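Local structure of clavulanic acid biosynthesis oligopeptide binding protein 2 (Streptomyces clavuligerus, 2WOL) at residues P48-Y53 / D131-G136; R121-R126 / A193-R198; A324-A329 / L523-H528. The protein probably binds peptides or related solutes as an extracellular solute-binding protein of the clavulanic acid biosynthesis pathway. All blocks are in the same frame, centred on the assembly; numbering follows the deposited sequence.

Contact 1: P48-Y53 / D131-G136; sequences PARTYY and DVLPGG
The backbones of Arg50 and Gly136 come within 4.1 Å of each other, CA to CA, where two loops of this family 5 solute-binding protein run at about 50° to one another without forming a strand pair. Segment 48-53 links strand 34-39 to helix 54-63, with Tyr53 as its N-cap residue; segment 131-136 follows helix 117-127. The close approach is made by the two glycines: Gly136 CA donates a C-H...O contact to Ala49 O at 3.2 Å, and Gly135 has a backbone shape suited to glycine.

Arg50 carries most of the side-chain contact. Its aliphatic CD lies against CB of Leu133, and the chain then bends at chi3 (68°), bringing the guanidinium alongside the ring of Pro134. NE donates to Pro134 O over 2.9 Å, nearly straight at 173° and within the guanidinium plane, while Val132 O sits over the centre of one guanidinium face. Pro134 O also accepts from a water that in turn takes a weak bond from Arg50 NH2, so two donors grip this carbonyl. A second water accepts from Gly136 N and lies 2.7 Å from Leu133 O, with a weaker approach to Ala49 O across the contact; its protons cannot serve every acceptor in reach.

The Tyr52 ring lies beside Gly135 and Gly136, with CE1 nearest Gly136 C. Its OH is hydrogen-bonded to Asp456, and a glycerol, probably from the crystallisation liquor, lies about 4 Å from the side chain. Asp44 holds both Tyr52 N and Thr51 OG1, tying this loop down. Gly135 O lies near the plane of the Tyr52 ring, at its edge, 3.3 Å from Tyr52 CB.

Contact 2: R121-R126 / A193-R198; sequences RHAVQR and APVPRR
His122 and Ala123, on helix 117-127, meet the extended backbone around Val195, their flank of the helix packing against the loop that leads from helix 183-186 toward strand 215-221 in this solute-binding fold. Apolar contact comes first: Val195 lays CG1 over one face of the Arg126 guanidinium, 3.8 Å from Arg126 CD, and its CG2 is 4.3 Å from Ala123 CB. Separately, Ala123 CB makes a close CH...O-type approach to Ala193 O at 3.0 Å.

The aromatic contact is a CH-pi interaction. In the Arg197 conformer described, CB stands 3.9 Å from the centroid of the His122 ring, only 8° off its normal. With CG anti to the backbone N (chi1 -175°), the imidazole is swung so that one face meets Arg197 and its CD2 edge meets Val195 O.

Charge and polarity complete the set. Asp200 accepts from both His122 NE2 and Arg126 NE, and Asp47 pairs with Arg126 NH2; the shared carboxylate probably steadies ring and guanidinium together. In the same conformer Arg197 NH1 reaches Pro154 O. One water joins His122 ND1, with weak bonds from Gln125 NE2 and Arg197 NE; another lies 2.8 Å from Arg197 NH2 and 3.0 Å from Gln125 NE2, accepting from both.

Contact 3: A324-A329 / L523-H528; sequences AVQYAA and LLPLVH
Leu524 and Gln326 lie alongside one another, their side chains running in opposed senses, and together they make up most of the buried surface where the C-terminal part of helix 319-327 packs on the start of strand 523-534. That strand runs antiparallel to strand 303-309 within a mixed sheet, so the contact is a helix-on-sheet layer of the alpha/beta lobe, wholly buried.

Leu524 points toward the helix. Its CG is anti to the backbone N, which directs the isobutyl group at the helix: CD2 lies 3.9 Å from Ala329 CB, just beyond the helix, and 4.3 Å from Val325 CG1, while CD1 rests 3.5 Å from Gln326 OE1. Behind Val325, Met309 of strand 303-309 and Leu413 of helix 401-414 continue the apolar layer.

Gln326 starts out alongside the strand and is turned into it by a bend at chi2 (-107°), which sets its amide near the backbone at Leu523 and Leu524. NE2 donates to Leu523 O over 3.0 Å with an almost straight N-H...O of 168°. The oxygen lies in the amide plane of Gln326, but NE2 meets the carbonyl of Leu523 from above, 68° out of its plane and off its lone pairs, so the bond is probably less favourable than an in-plane one. The same NE2 donates to Ala521 O, just ahead of the strand. OE1 lies along Leu524 and reaches the ring of Pro525 at CD.

Ala329 adds the third piece, its small CB directed at the strand from the residues that follow the helix. The buried amide nitrogen thus bonds to two backbone carbonyls, Ala521 O and Leu523 O, probably with one N-H to each, at the entry to the strand, while CD2 of Leu524 packs on Ala329 and Val325 and CD1 lies against OE1; polar fixing and hydrophobic packing share one short interface.

How the contacts relate
Contacts 1 and 2 are neighbours, with centres 13 Å apart, and their segments alternate along the chain: helix 117-127 of contact 2 runs on toward the 131-136 loop of contact 1. They touch through Arg126, whose O lies 3.4 Å from Leu133 CD1 and whose NH1 lies 3.6 Å from Ala49 CB. Contact 3 opens only after both others have closed, and lies on the opposite side of the chain's centre; its nearest atoms are about 17 Å from contact 1 and about 28 Å from contact 2. Of the three, contact 1 has the glycerol near it, no more than a hint of a pocket, since that molecule probably came from the crystallisation liquor.

Contact 1: P48-Y53 / D131-G136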
ATOM      1  N   PRO A  48       9.143  -6.961 -12.354  1.00  8.24           N
ATOM      2  CA  PRO A  48       7.793  -6.690 -11.832  1.00  8.43           C
ATOM      3  C   PRO A  48       7.442  -7.492 -10.570  1.00  8.32           C
ATOM      4  O   PRO A  48       6.557  -7.095  -9.808  1.00  7.97           O
ATOM      5  CB  PRO A  48       6.877  -7.090 -12.998  1.00  8.57           C
ATOM      6  CG  PRO A  48       7.702  -7.997 -13.844  1.00  9.41           C
ATOM      7  CD  PRO A  48       9.105  -7.491 -13.728  1.00  8.73           C
ATOM      8  N   ALA A  49       8.132  -8.610 -10.352  1.00  8.27           N
ATOM      9  CA  ALA A  49       7.866  -9.462  -9.195  1.00  8.07           C
ATOM     10  C   ALA A  49       8.620  -9.054  -7.931  1.00  7.96           C
ATOM     11  O   ALA A  49       8.314  -9.549  -6.846  1.00  7.72           O
ATOM     12  CB  ALA A  49       8.161 -10.918  -9.531  1.00  8.39           C
ATOM     13  N   ARG A  50       9.600  -8.164  -8.071  1.00  7.75           N
ATOM     14  CA  ARG A  50      10.532  -7.886  -6.979  1.00  8.12           C
ATOM     15  C   ARG A  50      10.421  -6.479  -6.405  1.00  8.07           C
ATOM     16  O   ARG A  50      11.292  -6.040  -5.642  1.00  8.80           O
ATOM     17  CB  ARG A  50      11.963  -8.164  -7.427  1.00  8.18           C
ATOM     18  CG  ARG A  50      12.195  -9.603  -7.870  1.00  8.29           C
ATOM     19  CD  ARG A  50      13.644  -9.833  -8.249  1.00  8.37           C
ATOM     20  NE  ARG A  50      14.530  -9.746  -7.090  1.00  9.07           N
ATOM     21  CZ  ARG A  50      15.856  -9.831  -7.147  1.00 10.28           C
ATOM     22  NH1 ARG A  50      16.470 -10.003  -8.314  1.00 10.48           N
ATOM     23  NH2 ARG A  50      16.571  -9.737  -6.034  1.00 10.84           N
ATOM     24  N   THR A  51       9.349  -5.782  -6.768  1.00  7.99           N
ATOM     25  CA  THR A  51       9.104  -4.443  -6.246  1.00  7.91           C
ATOM     26  C   THR A  51       8.037  -4.414  -5.149  1.00  8.12           C
ATOM     27  O   THR A  51       6.996  -5.078  -5.248  1.00  8.01           O
ATOM     28  CB  THR A  51       8.755  -3.428  -7.358  1.00  7.60           C
ATOM     29  OG1 THR A  51       8.486  -2.159  -6.751  1.00  7.35           O
ATOM     30  CG2 THR A  51       7.524  -3.878  -8.166  1.00  7.27           C
ATOM     31  N   TYR A  52       8.321  -3.634  -4.108  1.00  8.53           N
ATOM     32  CA  TYR A  52       7.386  -3.416  -3.009  1.00  9.02           C
ATOM     33  C   TYR A  52       7.198  -1.920  -2.740  1.00  9.46           C
ATOM     34  O   TYR A  52       6.800  -1.532  -1.636  1.00 10.34           O
ATOM     35  CB  TYR A  52       7.854  -4.127  -1.727  1.00  9.17           C
ATOM     36  CG  TYR A  52       6.777  -4.974  -1.077  1.00  9.16           C
ATOM     37  CD1 TYR A  52       7.006  -6.318  -0.788  1.00  9.03           C
ATOM     38  CD2 TYR A  52       5.522  -4.440  -0.780  1.00  9.58           C
ATOM     39  CE1 TYR A  52       6.017  -7.108  -0.202  1.00  9.68           C
ATOM     40  CE2 TYR A  52       4.522  -5.221  -0.199  1.00  9.85           C
ATOM     41  CZ  TYR A  52       4.778  -6.554   0.084  1.00  8.97           C
ATOM     42  OH  TYR A  52       3.803  -7.339   0.656  1.00  9.95           O
ATOM     43  N   TYR A  53       7.505  -1.089  -3.740  1.00  9.26           N
ATOM     44  CA  TYR A  53       7.245   0.348  -3.661  1.00  9.56           C
ATOM     45  C   TYR A  53       5.913   0.650  -4.324  1.00  9.32           C
ATOM     46  O   TYR A  53       5.695   0.271  -5.482  1.00  9.01           O
ATOM     47  CB  TYR A  53       8.320   1.162  -4.390  1.00  9.80           C
ATOM     48  CG  TYR A  53       9.677   1.293  -3.722  1.00 10.37           C
ATOM     49  CD1 TYR A  53       9.919   0.800  -2.438  1.00 11.34           C
ATOM     50  CD2 TYR A  53      10.718   1.942  -4.386  1.00 11.14           C
ATOM     51  CE1 TYR A  53      11.180   0.942  -1.843  1.00 12.23           C
ATOM     52  CE2 TYR A  53      11.969   2.093  -3.805  1.00 12.36           C
ATOM     53  CZ  TYR A  53      12.193   1.591  -2.538  1.00 11.84           C
ATOM     54  OH  TYR A  53      13.440   1.747  -1.979  1.00 13.14           O
ATOM     55  N   ASP A 131      14.574 -17.393  -3.045  1.00 10.90           N
ATOM     56  CA  ASP A 131      16.037 -17.402  -3.005  1.00 11.75           C
ATOM     57  C   ASP A 131      16.673 -16.618  -4.158  1.00 11.85           C
ATOM     58  O   ASP A 131      17.813 -16.155  -4.048  1.00 12.82           O
ATOM     59  CB  ASP A 131      16.567 -18.844  -2.984  1.00 12.09           C
ATOM     60  CG  ASP A 131      16.068 -19.686  -4.157  1.00 13.42           C
ATOM     61  OD1 ASP A 131      14.951 -19.450  -4.659  1.00 14.44           O
ATOM     62  OD2 ASP A 131      16.797 -20.613  -4.573  1.00 17.03           O
ATOM     63  N   VAL A 132      15.940 -16.472  -5.260  1.00 11.15           N
ATOM     64  CA  VAL A 132      16.454 -15.795  -6.451  1.00 10.87           C
ATOM     65  C   VAL A 132      15.781 -14.436  -6.682  1.00 10.43           C
ATOM     66  O   VAL A 132      16.442 -13.478  -7.106  1.00 10.44           O
ATOM     67  CB  VAL A 132      16.317 -16.698  -7.709  1.00 10.78           C
ATOM     68  CG1 VAL A 132      16.775 -15.972  -8.973  1.00 11.42           C
ATOM     69  CG2 VAL A 132      17.125 -17.977  -7.532  1.00 12.00           C
ATOM     70  N   LEU A 133      14.482 -14.362  -6.387  1.00  9.77           N
ATOM     71  CA  LEU A 133      13.658 -13.191  -6.717  1.00  9.59           C
ATOM     72  C   LEU A 133      12.977 -12.521  -5.511  1.00  9.49           C
ATOM     73  O   LEU A 133      11.789 -12.181  -5.578  1.00  9.09           O
ATOM     74  CB  LEU A 133      12.593 -13.581  -7.755  1.00  9.44           C
ATOM     75  CG  LEU A 133      13.059 -14.334  -9.004  1.00  9.56           C
ATOM     76  CD1 LEU A 133      11.858 -14.801  -9.787  1.00 10.20           C
ATOM     77  CD2 LEU A 133      13.935 -13.468  -9.875  1.00  9.90           C
ATOM     78  N   PRO A 134      13.720 -12.299  -4.410  1.00  9.51           N
ATOM     79  CA  PRO A 134      13.073 -11.671  -3.261  1.00  9.75           C
ATOM     80  C   PRO A 134      12.763 -10.200  -3.527  1.00  9.71           C
ATOM     81  O   PRO A 134      13.381  -9.584  -4.402  1.00  9.87           O
ATOM     82  CB  PRO A 134      14.139 -11.779  -2.167  1.00  9.65           C
ATOM     83  CG  PRO A 134      15.421 -11.749  -2.913  1.00 10.25           C
ATOM     84  CD  PRO A 134      15.147 -12.567  -4.142  1.00  9.72           C
ATOM     85  N   GLY A 135      11.806  -9.658  -2.782  1.00  9.74           N
ATOM     86  CA  GLY A 135      11.560  -8.219  -2.798  1.00  9.74           C
ATOM     87  C   GLY A 135      10.121  -7.808  -3.021  1.00  9.65           C
ATOM     88  O   GLY A 135       9.755  -6.670  -2.740  1.00 10.07           O
ATOM     89  N   GLY A 136       9.305  -8.723  -3.539  1.00  9.36           N
ATOM     90  CA  GLY A 136       7.904  -8.424  -3.830  1.00  9.15           C
ATOM     91  C   GLY A 136       6.925  -9.176  -2.948  1.00  8.98           C
ATOM     92  O   GLY A 136       7.333  -9.962  -2.089  1.00  9.22           O
TER
HETATM   93  O   HOH W   1       9.465 -11.488  -4.338  1.00  9.62           O
HETATM   94  O   HOH W   2      15.712  -7.843  -3.830  1.00 19.58           O

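Contact 2: R121-R126 / A193-R198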
ATOM      1  N   ARG A 121       1.137 -18.150 -15.591  1.00  9.21           N
ATOM      2  CA  ARG A 121       1.525 -19.183 -14.642  1.00  9.15           C
ATOM      3  C   ARG A 121       2.995 -19.036 -14.269  1.00  8.69           C
ATOM      4  O   ARG A 121       3.350 -19.142 -13.093  1.00  8.35           O
ATOM      5  CB  ARG A 121       1.271 -20.582 -15.186  1.00  9.56           C
ATOM      6  CG  ARG A 121       1.754 -21.674 -14.240  1.00 10.38           C
ATOM      7  CD  ARG A 121       1.159 -23.006 -14.585  1.00 12.05           C
ATOM      8  NE  ARG A 121       1.716 -23.536 -15.821  1.00 12.05           N
ATOM      9  CZ  ARG A 121       1.282 -24.644 -16.405  1.00 13.57           C
ATOM     10  NH1 ARG A 121       0.283 -25.332 -15.860  1.00 13.94           N
ATOM     11  NH2 ARG A 121       1.850 -25.059 -17.530  1.00 14.98           N
ATOM     12  N   HIS A 122       3.845 -18.798 -15.265  1.00  8.45           N
ATOM     13  CA  HIS A 122       5.271 -18.653 -14.998  1.00  7.74           C
ATOM     14  C   HIS A 122       5.559 -17.499 -14.035  1.00  7.77           C
ATOM     15  O   HIS A 122       6.360 -17.649 -13.113  1.00  7.40           O
ATOM     16  CB  HIS A 122       6.097 -18.504 -16.278  1.00  7.99           C
ATOM     17  CG  HIS A 122       7.570 -18.469 -16.018  1.00  8.23           C
ATOM     18  ND1 HIS A 122       8.275 -19.583 -15.614  1.00  9.63           N
ATOM     19  CD2 HIS A 122       8.460 -17.450 -16.056  1.00  8.24           C
ATOM     20  CE1 HIS A 122       9.541 -19.254 -15.431  1.00  9.54           C
ATOM     21  NE2 HIS A 122       9.680 -17.966 -15.690  1.00  9.08           N
ATOM     22  N   ALA A 123       4.892 -16.367 -14.246  1.00  7.51           N
ATOM     23  CA  ALA A 123       5.025 -15.212 -13.358  1.00  7.61           C
ATOM     24  C   ALA A 123       4.665 -15.567 -11.915  1.00  7.54           C
ATOM     25  O   ALA A 123       5.402 -15.227 -10.982  1.00  7.74           O
ATOM     26  CB  ALA A 123       4.162 -14.069 -13.855  1.00  7.54           C
ATOM     27  N   VAL A 124       3.543 -16.257 -11.741  1.00  7.85           N
ATOM     28  CA  VAL A 124       3.096 -16.680 -10.417  1.00  8.30           C
ATOM     29  C   VAL A 124       4.087 -17.683  -9.806  1.00  8.55           C
ATOM     30  O   VAL A 124       4.409 -17.611  -8.619  1.00  8.63           O
ATOM     31  CB  VAL A 124       1.653 -17.244 -10.470  1.00  8.61           C
ATOM     32  CG1 VAL A 124       1.252 -17.843  -9.141  1.00  9.05           C
ATOM     33  CG2 VAL A 124       0.675 -16.137 -10.873  1.00  8.51           C
ATOM     34  N   GLN A 125       4.581 -18.601 -10.633  1.00  8.49           N
ATOM     35  CA  GLN A 125       5.580 -19.570 -10.189  1.00  8.88           C
ATOM     36  C   GLN A 125       6.869 -18.899  -9.723  1.00  8.84           C
ATOM     37  O   GLN A 125       7.454 -19.320  -8.722  1.00  8.70           O
ATOM     38  CB  GLN A 125       5.865 -20.587 -11.293  1.00  9.08           C
ATOM     39  CG  GLN A 125       4.742 -21.592 -11.456  1.00  8.92           C
ATOM     40  CD  GLN A 125       4.919 -22.549 -12.622  1.00  9.33           C
ATOM     41  OE1 GLN A 125       4.156 -23.502 -12.749  1.00 11.79           O
ATOM     42  NE2 GLN A 125       5.894 -22.286 -13.489  1.00 11.10           N
ATOM     43  N   ARG A 126       7.298 -17.855 -10.437  1.00  9.12           N
ATOM     44  CA  ARG A 126       8.499 -17.087 -10.086  1.00  9.22           C
ATOM     45  C   ARG A 126       8.488 -16.577  -8.648  1.00  9.04           C
ATOM     46  O   ARG A 126       9.527 -16.546  -7.987  1.00  9.51           O
ATOM     47  CB  ARG A 126       8.678 -15.894 -11.031  1.00  9.65           C
ATOM     48  CG  ARG A 126       9.095 -16.260 -12.431  1.00 10.11           C
ATOM     49  CD  ARG A 126       9.152 -15.026 -13.306  1.00  8.96           C
ATOM     50  NE  ARG A 126      10.474 -14.400 -13.302  1.00  8.62           N
ATOM     51  CZ  ARG A 126      10.748 -13.175 -12.855  1.00  8.09           C
ATOM     52  NH1 ARG A 126       9.796 -12.399 -12.342  1.00  7.29           N
ATOM     53  NH2 ARG A 126      11.991 -12.726 -12.914  1.00  7.82           N
ATOM     54  N   ALA A 193       1.972 -10.103 -13.411  1.00  8.04           N
ATOM     55  CA  ALA A 193       2.132  -9.735 -14.823  1.00  8.26           C
ATOM     56  C   ALA A 193       2.928 -10.819 -15.554  1.00  8.35           C
ATOM     57  O   ALA A 193       3.951 -11.284 -15.048  1.00  8.61           O
ATOM     58  CB  ALA A 193       2.820  -8.388 -14.958  1.00  8.38           C
ATOM     59  N   PRO A 194       2.472 -11.218 -16.757  1.00  8.29           N
ATOM     60  CA  PRO A 194       3.118 -12.353 -17.417  1.00  8.37           C
ATOM     61  C   PRO A 194       4.609 -12.151 -17.672  1.00  8.63           C
ATOM     62  O   PRO A 194       5.049 -11.055 -18.024  1.00  8.84           O
ATOM     63  CB  PRO A 194       2.347 -12.482 -18.743  1.00  8.23           C
ATOM     64  CG  PRO A 194       1.655 -11.172 -18.930  1.00  8.38           C
ATOM     65  CD  PRO A 194       1.363 -10.669 -17.554  1.00  8.49           C
ATOM     66  N   VAL A 195       5.368 -13.228 -17.473  1.00  8.42           N
ATOM     67  CA  VAL A 195       6.793 -13.267 -17.774  1.00  8.64           C
ATOM     68  C   VAL A 195       7.001 -14.540 -18.584  1.00  8.73           C
ATOM     69  O   VAL A 195       6.738 -15.633 -18.079  1.00  9.08           O
ATOM     70  CB  VAL A 195       7.656 -13.334 -16.487  1.00  8.33           C
ATOM     71  CG1 VAL A 195       9.117 -13.575 -16.828  1.00  9.13           C
ATOM     72  CG2 VAL A 195       7.516 -12.053 -15.668  1.00  8.67           C
ATOM     73  N   PRO A 196       7.451 -14.406 -19.847  1.00  9.05           N
ATOM     74  CA  PRO A 196       7.659 -15.617 -20.639  1.00  9.50           C
ATOM     75  C   PRO A 196       8.950 -16.307 -20.211  1.00  9.80           C
ATOM     76  O   PRO A 196       9.996 -15.659 -20.121  1.00  9.53           O
ATOM     77  CB  PRO A 196       7.753 -15.090 -22.074  1.00  9.46           C
ATOM     78  CG  PRO A 196       8.246 -13.705 -21.945  1.00  9.30           C
ATOM     79  CD  PRO A 196       7.791 -13.182 -20.598  1.00  9.04           C
ATOM     80  N   ARG A 197       8.865 -17.608 -19.937  1.00 10.27           N
ATOM     81  CA  ARG A 197      10.019 -18.370 -19.451  1.00 10.99           C
ATOM     82  C   ARG A 197      11.241 -18.207 -20.364  1.00 10.60           C
ATOM     83  O   ARG A 197      12.375 -18.098 -19.880  1.00 10.53           O
ATOM     84  CB  ARG A 197       9.686 -19.854 -19.249  0.50 11.03           C
ATOM     85  CG  ARG A 197      10.832 -20.631 -18.600  0.50 12.73           C
ATOM     86  CD  ARG A 197      10.624 -22.137 -18.641  0.50 14.71           C
ATOM     87  NE  ARG A 197       9.909 -22.638 -17.468  0.50 15.92           N
ATOM     88  CZ  ARG A 197      10.462 -22.860 -16.276  0.50 16.68           C
ATOM     89  NH1 ARG A 197      11.750 -22.614 -16.067  0.50 16.97           N
ATOM     90  NH2 ARG A 197       9.718 -23.324 -15.284  0.50 17.22           N
ATOM     91  N   ARG A 198      11.005 -18.153 -21.678  1.00 10.50           N
ATOM     92  CA  ARG A 198      12.083 -17.975 -22.661  1.00 10.76           C
ATOM     93  C   ARG A 198      12.980 -16.749 -22.425  1.00 10.89           C
ATOM     94  O   ARG A 198      14.159 -16.766 -22.785  1.00 11.06           O
ATOM     95  CB  ARG A 198      11.525 -17.950 -24.089  1.00 10.75           C
ATOM     96  CG  ARG A 198      10.470 -16.876 -24.320  1.00 10.72           C
ATOM     97  CD  ARG A 198       9.965 -16.838 -25.753  1.00 11.10           C
ATOM     98  NE  ARG A 198       8.931 -15.812 -25.869  1.00 10.52           N
ATOM     99  CZ  ARG A 198       7.633 -16.012 -25.650  1.00 10.41           C
ATOM    100  NH1 ARG A 198       7.174 -17.214 -25.339  1.00 10.98           N
ATOM    101  NH2 ARG A 198       6.782 -15.001 -25.753  1.00 11.03           N
TER
HETATM  102  O   HOH W   3       7.096 -22.065 -16.467  1.00 21.17           O
HETATM  103  O   HOH W   4       7.234 -24.504 -15.043  1.00 25.28           O

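Contact 3: A324-A329 / L523-H528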
ATOM      1  N   ALA A 324      -5.863   1.767  29.456  1.00  7.92           N
ATOM      2  CA  ALA A 324      -5.363   2.973  30.108  1.00  7.97           C
ATOM      3  C   ALA A 324      -4.613   3.843  29.108  1.00  7.80           C
ATOM      4  O   ALA A 324      -4.824   5.050  29.047  1.00  7.94           O
ATOM      5  CB  ALA A 324      -4.466   2.616  31.282  1.00  8.44           C
ATOM      6  N   VAL A 325      -3.756   3.214  28.310  1.00  7.88           N
ATOM      7  CA  VAL A 325      -2.991   3.926  27.292  1.00  8.10           C
ATOM      8  C   VAL A 325      -3.919   4.581  26.258  1.00  8.13           C
ATOM      9  O   VAL A 325      -3.717   5.740  25.885  1.00  8.54           O
ATOM     10  CB  VAL A 325      -1.963   3.000  26.606  1.00  8.28           C
ATOM     11  CG1 VAL A 325      -1.312   3.690  25.407  1.00  8.48           C
ATOM     12  CG2 VAL A 325      -0.905   2.558  27.613  1.00  8.37           C
ATOM     13  N   GLN A 326      -4.945   3.852  25.823  1.00  8.04           N
ATOM     14  CA  GLN A 326      -5.894   4.395  24.851  1.00  8.27           C
ATOM     15  C   GLN A 326      -6.605   5.631  25.415  1.00  7.91           C
ATOM     16  O   GLN A 326      -6.683   6.656  24.747  1.00  7.47           O
ATOM     17  CB  GLN A 326      -6.914   3.340  24.423  1.00  8.25           C
ATOM     18  CG  GLN A 326      -6.309   2.024  23.914  1.00  9.97           C
ATOM     19  CD  GLN A 326      -6.427   1.815  22.412  1.00  9.07           C
ATOM     20  OE1 GLN A 326      -7.015   2.624  21.686  1.00  8.89           O
ATOM     21  NE2 GLN A 326      -5.889   0.696  21.942  1.00  6.76           N
ATOM     22  N   TYR A 327      -7.099   5.539  26.649  1.00  7.67           N
ATOM     23  CA  TYR A 327      -7.802   6.663  27.275  1.00  7.50           C
ATOM     24  C   TYR A 327      -6.908   7.878  27.506  1.00  7.58           C
ATOM     25  O   TYR A 327      -7.376   9.014  27.417  1.00  7.76           O
ATOM     26  CB  TYR A 327      -8.414   6.245  28.612  1.00  7.52           C
ATOM     27  CG  TYR A 327      -9.693   5.448  28.513  1.00  7.92           C
ATOM     28  CD1 TYR A 327      -9.773   4.160  29.041  1.00  7.73           C
ATOM     29  CD2 TYR A 327     -10.832   5.988  27.916  1.00  7.40           C
ATOM     30  CE1 TYR A 327     -10.942   3.423  28.968  1.00  8.36           C
ATOM     31  CE2 TYR A 327     -12.013   5.257  27.836  1.00  7.48           C
ATOM     32  CZ  TYR A 327     -12.064   3.973  28.367  1.00  7.52           C
ATOM     33  OH  TYR A 327     -13.228   3.235  28.295  1.00  9.24           O
ATOM     34  N   ALA A 328      -5.634   7.637  27.821  1.00  7.79           N
ATOM     35  CA  ALA A 328      -4.699   8.717  28.158  1.00  7.97           C
ATOM     36  C   ALA A 328      -3.987   9.324  26.950  1.00  8.12           C
ATOM     37  O   ALA A 328      -3.145  10.206  27.099  1.00  8.70           O
ATOM     38  CB  ALA A 328      -3.686   8.244  29.199  1.00  7.92           C
ATOM     39  N   ALA A 329      -4.332   8.855  25.756  1.00  8.13           N
ATOM     40  CA  ALA A 329      -3.767   9.402  24.529  1.00  8.32           C
ATOM     41  C   ALA A 329      -4.336  10.792  24.272  1.00  8.58           C
ATOM     42  O   ALA A 329      -5.553  10.975  24.210  1.00  9.03           O
ATOM     43  CB  ALA A 329      -4.064   8.476  23.349  1.00  8.32           C
ATOM     44  N   LEU A 523      -4.177  -2.094  19.431  1.00  6.92           N
ATOM     45  CA  LEU A 523      -3.862  -1.051  18.452  1.00  7.22           C
ATOM     46  C   LEU A 523      -4.543   0.258  18.829  1.00  7.26           C
ATOM     47  O   LEU A 523      -5.760   0.293  19.022  1.00  7.15           O
ATOM     48  CB  LEU A 523      -4.286  -1.471  17.039  1.00  7.26           C
ATOM     49  CG  LEU A 523      -3.696  -2.768  16.465  1.00  8.33           C
ATOM     50  CD1 LEU A 523      -4.212  -3.016  15.057  1.00  9.81           C
ATOM     51  CD2 LEU A 523      -2.174  -2.738  16.477  1.00  9.06           C
ATOM     52  N   LEU A 524      -3.741   1.316  18.934  1.00  7.15           N
ATOM     53  CA  LEU A 524      -4.228   2.667  19.188  1.00  7.62           C
ATOM     54  C   LEU A 524      -4.163   3.470  17.889  1.00  7.31           C
ATOM     55  O   LEU A 524      -3.079   3.884  17.468  1.00  6.91           O
ATOM     56  CB  LEU A 524      -3.396   3.345  20.285  1.00  7.43           C
ATOM     57  CG  LEU A 524      -3.530   4.858  20.505  1.00  7.85           C
ATOM     58  CD1 LEU A 524      -4.971   5.284  20.815  1.00  7.98           C
ATOM     59  CD2 LEU A 524      -2.598   5.309  21.618  1.00  8.52           C
ATOM     60  N   PRO A 525      -5.324   3.684  17.245  1.00  7.43           N
ATOM     61  CA  PRO A 525      -5.376   4.449  16.004  1.00  7.63           C
ATOM     62  C   PRO A 525      -5.116   5.918  16.290  1.00  7.66           C
ATOM     63  O   PRO A 525      -5.635   6.454  17.271  1.00  7.53           O
ATOM     64  CB  PRO A 525      -6.820   4.261  15.514  1.00  8.17           C
ATOM     65  CG  PRO A 525      -7.473   3.314  16.446  1.00  8.61           C
ATOM     66  CD  PRO A 525      -6.654   3.226  17.680  1.00  7.45           C
ATOM     67  N   LEU A 526      -4.313   6.558  15.446  1.00  7.83           N
ATOM     68  CA  LEU A 526      -4.035   7.987  15.601  1.00  8.19           C
ATOM     69  C   LEU A 526      -4.697   8.803  14.498  1.00  8.46           C
ATOM     70  O   LEU A 526      -5.670   9.520  14.745  1.00  8.66           O
ATOM     71  CB  LEU A 526      -2.527   8.256  15.661  1.00  8.42           C
ATOM     72  CG  LEU A 526      -1.754   7.541  16.777  1.00  9.24           C
ATOM     73  CD1 LEU A 526      -0.275   7.876  16.702  1.00 10.45           C
ATOM     74  CD2 LEU A 526      -2.310   7.899  18.149  1.00 10.34           C
ATOM     75  N   VAL A 527      -4.167   8.688  13.284  1.00  8.41           N
ATOM     76  CA  VAL A 527      -4.731   9.390  12.133  1.00  8.62           C
ATOM     77  C   VAL A 527      -4.690   8.526  10.888  1.00  8.57           C
ATOM     78  O   VAL A 527      -3.839   7.641  10.772  1.00  8.71           O
ATOM     79  CB  VAL A 527      -3.991  10.735  11.827  1.00  8.76           C
ATOM     80  CG1 VAL A 527      -4.127  11.726  12.984  1.00  9.18           C
ATOM     81  CG2 VAL A 527      -2.517  10.502  11.472  1.00  9.08           C
ATOM     82  N   HIS A 528      -5.623   8.778   9.975  1.00  8.78           N
ATOM     83  CA  HIS A 528      -5.473   8.329   8.598  1.00  9.29           C
ATOM     84  C   HIS A 528      -4.699   9.415   7.866  1.00  9.71           C
ATOM     85  O   HIS A 528      -5.101  10.590   7.848  1.00  9.69           O
ATOM     86  CB  HIS A 528      -6.823   8.081   7.934  1.00  9.56           C
ATOM     87  CG  HIS A 528      -7.547   6.887   8.468  1.00  9.45           C
ATOM     88  ND1 HIS A 528      -7.016   5.615   8.436  1.00 10.98           N
ATOM     89  CD2 HIS A 528      -8.769   6.770   9.037  1.00  9.62           C
ATOM     90  CE1 HIS A 528      -7.877   4.767   8.972  1.00  8.71           C
ATOM     91  NE2 HIS A 528      -8.951   5.443   9.338  1.00 11.58           N
TER